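Local structure of putative retaining b-glycosidase (Saccharophagus degradans, 5A95) at residues T290-V295 against A353-V358; G70-D75 against S326-V331. The protein is a family 5 glycoside hydrolase that probably cleaves mixed-linkage beta-glucans by a retaining mechanism, its quaternary structure shaping which glucans it accepts. The protein carries 1 engineered substitution. One frame throughout, in Å; residues are numbered along the deposited sequence.

Contact 1 (T290-V295 against A353-V358); sequences TQLGWV and AFFKQV. Engineered in segment 290-295: Q291 (natural residue Glu). With BGC (beta-D-glucopyranose), chain D.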
# COMPACT_ATOMS: atom_id res chain seq x y z
N THR A 290 -26.28 4.10 -13.44
CA THR A 290 -25.47 5.31 -13.42
C THR A 290 -24.65 5.58 -14.67
O THR A 290 -24.08 6.66 -14.79
CB THR A 290 -24.59 5.38 -12.17
OG1 THR A 290 -23.91 4.13 -12.02
CG2 THR A 290 -25.37 5.72 -10.93
N GLN A 291 -24.61 4.61 -15.58
CA GLN A 291 -24.15 4.82 -16.95
C GLN A 291 -25.01 3.98 -17.85
O GLN A 291 -25.31 2.82 -17.57
CB GLN A 291 -22.68 4.46 -17.16
CG GLN A 291 -21.78 5.36 -16.36
CD GLN A 291 -20.30 5.19 -16.59
OE1 GLN A 291 -19.51 5.59 -15.76
NE2 GLN A 291 -19.93 4.71 -17.74
N LEU A 292 -25.40 4.60 -18.95
CA LEU A 292 -26.13 3.99 -20.05
C LEU A 292 -26.03 4.96 -21.22
O LEU A 292 -25.71 6.12 -21.03
CB LEU A 292 -27.60 3.70 -19.68
CG LEU A 292 -28.54 4.88 -19.54
CD1 LEU A 292 -29.99 4.48 -19.76
CD2 LEU A 292 -28.39 5.56 -18.18
N GLY A 293 -26.36 4.50 -22.41
CA GLY A 293 -26.34 5.33 -23.60
C GLY A 293 -25.76 4.61 -24.79
O GLY A 293 -25.32 3.49 -24.67
N TRP A 294 -25.77 5.28 -25.95
CA TRP A 294 -25.27 4.68 -27.16
C TRP A 294 -24.83 5.72 -28.16
O TRP A 294 -25.17 6.89 -28.05
CB TRP A 294 -26.32 3.78 -27.85
CG TRP A 294 -27.30 4.55 -28.72
CD1 TRP A 294 -27.20 4.74 -30.08
CD2 TRP A 294 -28.50 5.26 -28.32
NE1 TRP A 294 -28.26 5.50 -30.54
CE2 TRP A 294 -29.07 5.82 -29.49
CE3 TRP A 294 -29.16 5.45 -27.10
CZ2 TRP A 294 -30.26 6.56 -29.45
CZ3 TRP A 294 -30.32 6.17 -27.08
CH2 TRP A 294 -30.87 6.71 -28.24
N VAL A 295 -24.07 5.24 -29.13
CA VAL A 295 -23.80 5.98 -30.36
C VAL A 295 -23.92 5.01 -31.54
O VAL A 295 -23.70 3.82 -31.41
CB VAL A 295 -22.41 6.67 -30.31
CG1 VAL A 295 -21.29 5.66 -30.16
CG2 VAL A 295 -22.16 7.59 -31.52
N ALA A 353 -30.76 13.96 -27.83
CA ALA A 353 -32.11 14.40 -28.14
C ALA A 353 -33.13 13.40 -27.60
O ALA A 353 -34.18 13.78 -27.10
CB ALA A 353 -32.29 14.57 -29.64
N PHE A 354 -32.82 12.11 -27.75
CA PHE A 354 -33.72 11.06 -27.30
C PHE A 354 -33.95 11.20 -25.78
O PHE A 354 -35.09 11.26 -25.30
CB PHE A 354 -33.16 9.69 -27.67
CG PHE A 354 -33.94 8.57 -27.02
CD1 PHE A 354 -35.21 8.23 -27.49
CD2 PHE A 354 -33.47 7.95 -25.86
CE1 PHE A 354 -35.95 7.26 -26.88
CE2 PHE A 354 -34.24 6.99 -25.24
CZ PHE A 354 -35.46 6.65 -25.75
N PHE A 355 -32.87 11.24 -25.01
CA PHE A 355 -33.02 11.25 -23.57
C PHE A 355 -33.55 12.59 -23.06
O PHE A 355 -34.24 12.64 -22.06
CB PHE A 355 -31.70 10.90 -22.88
CG PHE A 355 -31.38 9.43 -22.90
CD1 PHE A 355 -32.17 8.54 -22.19
CD2 PHE A 355 -30.31 8.94 -23.61
CE1 PHE A 355 -31.89 7.19 -22.20
CE2 PHE A 355 -30.01 7.58 -23.60
CZ PHE A 355 -30.81 6.72 -22.90
N LYS A 356 -33.24 13.66 -23.78
CA LYS A 356 -33.76 14.95 -23.40
C LYS A 356 -35.30 14.93 -23.38
O LYS A 356 -35.96 15.40 -22.46
CB LYS A 356 -33.28 16.03 -24.38
CG LYS A 356 -33.61 17.44 -23.96
CD LYS A 356 -33.02 18.42 -24.93
CE LYS A 356 -33.23 19.86 -24.47
NZ LYS A 356 -32.52 20.80 -25.39
N GLN A 357 -35.88 14.40 -24.46
CA GLN A 357 -37.33 14.29 -24.56
C GLN A 357 -37.91 13.42 -23.45
O GLN A 357 -38.90 13.76 -22.83
CB GLN A 357 -37.71 13.77 -25.94
CG GLN A 357 -39.21 13.62 -26.19
CD GLN A 357 -39.53 13.39 -27.67
OE1 GLN A 357 -38.91 12.59 -28.34
NE2 GLN A 357 -40.51 14.12 -28.18
N VAL A 358 -37.26 12.29 -23.19
CA VAL A 358 -37.70 11.38 -22.13
C VAL A 358 -37.69 12.06 -20.78
O VAL A 358 -38.65 11.98 -20.02
CB VAL A 358 -36.80 10.12 -22.11
CG1 VAL A 358 -37.01 9.28 -20.86
CG2 VAL A 358 -37.02 9.28 -23.37
C2 BGC D . -16.35 4.07 -18.49
C3 BGC D . -16.32 5.50 -19.03
C4 BGC D . -16.14 5.47 -20.55
C5 BGC D . -17.21 4.60 -21.18
C6 BGC D . -17.10 4.55 -22.69
C1 BGC D . -17.21 3.11 -19.32
O1 BGC D . -16.85 1.76 -19.13
O2 BGC D . -16.76 4.07 -17.08
O3 BGC D . -15.28 6.22 -18.30
O4 BGC D . -16.15 6.75 -21.20
O5 BGC D . -17.00 3.28 -20.70
O6 BGC D . -18.04 3.55 -23.09

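Contact 2 (G70-D75 against S326-V331); sequences GVNIAD and SYTVWV. With BGC (beta-D-glucopyranose), chain D.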
# COMPACT_ATOMS: atom_id res chain seq x y z
N GLY A 70 -31.17 11.87 -14.72
CA GLY A 70 -30.25 12.92 -15.14
C GLY A 70 -29.10 12.43 -15.98
O GLY A 70 -29.25 11.49 -16.77
N VAL A 71 -27.96 13.08 -15.81
CA VAL A 71 -26.81 12.87 -16.66
C VAL A 71 -25.52 12.87 -15.85
O VAL A 71 -25.44 13.47 -14.77
CB VAL A 71 -26.68 13.94 -17.77
CG1 VAL A 71 -27.96 14.04 -18.58
CG2 VAL A 71 -26.35 15.31 -17.20
N ASN A 72 -24.51 12.20 -16.41
CA ASN A 72 -23.11 12.46 -16.11
C ASN A 72 -22.65 13.71 -16.81
O ASN A 72 -23.05 13.97 -17.95
CB ASN A 72 -22.26 11.31 -16.64
CG ASN A 72 -22.38 10.06 -15.81
OD1 ASN A 72 -21.63 9.90 -14.86
ND2 ASN A 72 -23.34 9.20 -16.13
N ILE A 73 -21.74 14.43 -16.16
CA ILE A 73 -20.88 15.38 -16.83
C ILE A 73 -19.47 14.83 -16.70
O ILE A 73 -19.25 13.80 -16.03
CB ILE A 73 -21.01 16.80 -16.27
CG1 ILE A 73 -20.69 16.84 -14.77
CG2 ILE A 73 -22.40 17.36 -16.57
CD1 ILE A 73 -20.66 18.24 -14.18
N ALA A 74 -18.51 15.46 -17.37
CA ALA A 74 -17.13 15.00 -17.28
C ALA A 74 -16.51 15.31 -15.91
O ALA A 74 -17.05 16.06 -15.10
CB ALA A 74 -16.28 15.61 -18.41
N ASP A 75 -15.32 14.74 -15.68
CA ASP A 75 -14.54 15.05 -14.49
C ASP A 75 -14.31 16.57 -14.37
O ASP A 75 -14.07 17.26 -15.36
CB ASP A 75 -13.19 14.32 -14.56
CG ASP A 75 -12.28 14.66 -13.43
OD1 ASP A 75 -11.49 15.62 -13.58
OD2 ASP A 75 -12.29 13.93 -12.40
N SER A 326 -33.86 4.22 -11.53
CA SER A 326 -33.26 5.54 -11.69
C SER A 326 -32.09 5.48 -12.68
O SER A 326 -31.57 4.39 -12.96
CB SER A 326 -32.76 6.02 -10.34
OG SER A 326 -33.81 6.30 -9.44
N TYR A 327 -31.68 6.62 -13.22
CA TYR A 327 -30.63 6.60 -14.23
C TYR A 327 -29.94 7.94 -14.41
O TYR A 327 -30.52 8.99 -14.23
CB TYR A 327 -31.17 6.14 -15.60
CG TYR A 327 -32.32 6.95 -16.12
CD1 TYR A 327 -32.10 8.09 -16.89
CD2 TYR A 327 -33.62 6.62 -15.83
CE1 TYR A 327 -33.15 8.84 -17.38
CE2 TYR A 327 -34.68 7.36 -16.31
CZ TYR A 327 -34.45 8.48 -17.08
OH TYR A 327 -35.50 9.25 -17.56
N THR A 328 -28.66 7.85 -14.81
CA THR A 328 -27.90 8.99 -15.27
C THR A 328 -27.16 8.62 -16.55
O THR A 328 -26.25 7.79 -16.56
CB THR A 328 -26.91 9.52 -14.22
OG1 THR A 328 -26.06 8.50 -13.72
CG2 THR A 328 -27.63 10.16 -13.06
N VAL A 329 -27.54 9.26 -17.67
CA VAL A 329 -27.01 8.94 -18.97
C VAL A 329 -25.53 9.36 -19.04
O VAL A 329 -25.13 10.38 -18.46
CB VAL A 329 -27.80 9.70 -20.06
CG1 VAL A 329 -27.30 9.39 -21.46
CG2 VAL A 329 -29.28 9.38 -19.97
N TRP A 330 -24.74 8.58 -19.77
CA TRP A 330 -23.34 8.90 -20.05
C TRP A 330 -23.23 9.32 -21.52
O TRP A 330 -23.59 8.53 -22.38
CB TRP A 330 -22.44 7.65 -19.78
CG TRP A 330 -20.97 7.89 -20.03
CD1 TRP A 330 -20.34 7.85 -21.24
CD2 TRP A 330 -20.00 8.33 -19.08
NE1 TRP A 330 -19.01 8.17 -21.08
CE2 TRP A 330 -18.78 8.48 -19.77
CE3 TRP A 330 -20.05 8.59 -17.71
CZ2 TRP A 330 -17.61 8.90 -19.13
CZ3 TRP A 330 -18.90 9.00 -17.08
CH2 TRP A 330 -17.68 9.14 -17.78
N VAL A 331 -22.72 10.52 -21.84
CA VAL A 331 -22.26 11.57 -20.92
C VAL A 331 -22.57 12.94 -21.54
O VAL A 331 -22.50 13.08 -22.77
CB VAL A 331 -20.74 11.43 -20.64
CG1 VAL A 331 -19.94 11.42 -21.92
CG2 VAL A 331 -20.23 12.49 -19.68
C2 BGC D . -16.35 4.07 -18.49
C3 BGC D . -16.32 5.50 -19.03
C4 BGC D . -16.14 5.47 -20.55
C5 BGC D . -17.21 4.60 -21.18
C6 BGC D . -17.10 4.55 -22.69
C1 BGC D . -17.21 3.11 -19.32
O1 BGC D . -16.85 1.76 -19.13
O2 BGC D . -16.76 4.07 -17.08
O3 BGC D . -15.28 6.22 -18.30
O4 BGC D . -16.15 6.75 -21.20
O5 BGC D . -17.00 3.28 -20.70
O6 BGC D . -18.04 3.55 -23.09

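Contact 1 (T290-V295 against A353-V358)
W294 and L292, on the loop that follows strand 287-289, pack against F354 and F355 of helix 350-363, the last helix of the family 5 (beta/alpha)8 barrel. W294 presents an edge of its six-membered ring to the face of F354 in an offset edge-to-face pair, the planes 63° apart and W294 CH2 3.7 Å from F354 CD2; its CG lies between the backbone N and the carbonyl carbon (chi1 83°), which turns that ring toward the helix. The second phenylalanine meets the indole obliquely, with W294 CZ3 3.8 Å from F355 CE2, and the three rings form one aromatic cluster. Further along, L292 CD1 reaches F355 CZ at 3.9 Å; a branched aliphatic chain suits this apolar contact, made obliquely to the ring. Between them G293 passes close to F355, its CA 4.3 Å from F355 CE2, with backbone angles at which a CB would be jammed against the preceding carbonyl oxygen.

Second-shell bonds fix the loop: Q351 OE1 accepts from W294 N, and Y312 OH bonds to G293 N. The loop also carries Q291, an engineered replacement of the natural Glu, at a place consistent with the family's nucleophile at the end of the seventh strand. R103 and Y256 bond to its amide, and Q291 NE2 makes a weak bond to glucose O2 at 3.3 Å. Within helix 350-363, F354 CD2 sits over the centre of the neighbouring F355 ring, 3.8 Å above its plane.

Contact 2 (G70-D75 against S326-V331)
G70 and Y327 open the backbone bonding between two parallel strands: G70 N donates to Y327 O at 3.0 Å, V329 N to G70 O, and N72 N to V329 O at 2.8 Å. The last carbonyl is gripped twice, since N72 ND2 also donates to V329 O at 3.2 Å, from above the carbonyl plane. With CG beside its own backbone N (chi1 -74°), N72 folds back to bring amide and main chain to the same oxygen; T290 and R103 hold the rest of the amide.

These bonds join the first and eighth strands and so close the family 5 (beta/alpha)8 barrel. V71 and V329 share one face of the sheet, while T328 points to the other, its CG2 4.0 Å from G70 C, where glycine adds no bulk.

Packing dominates around N72 and W330. N72 CG lies 3.3 Å from W330 CE3, amide and indole planes 61° apart. Glucose C3 lies 3.6 Å above one indole face, toward the rim, and V331, after a cis peptide, puts CB against the opposite face. W330 NE1 is hydrogen-bonded to S337 O. A leucine in place of W330 would probably leave the sugar without its flat support and S337 O without its N-H donor. V331 CG2 touches N72 O at 3.6 Å.

In the fold
Strand 326-329 lies between strands 287-289 and 65-72 in the barrel wall: strand 65-72 pairs with it on one side in contact 2, while strand 287-289, which leads into the loop of contact 1, pairs with it on the other. The contact centres are about 9 Å apart. Two probable hydrogen bonds tie them together: T290 O to T328 OG1 and L292 O to W330 N, both at 2.9 Å. At the sugar the two contacts converge, for Q291 CD packs 3.6 Å from W330 CE3 and both residues line the glycan pocket, where H142, N188, E189 and H303 also bond to the glucose. Away from the sugar, F355 of contact 1 touches V329 of contact 2, which joins the last helix to the last strand.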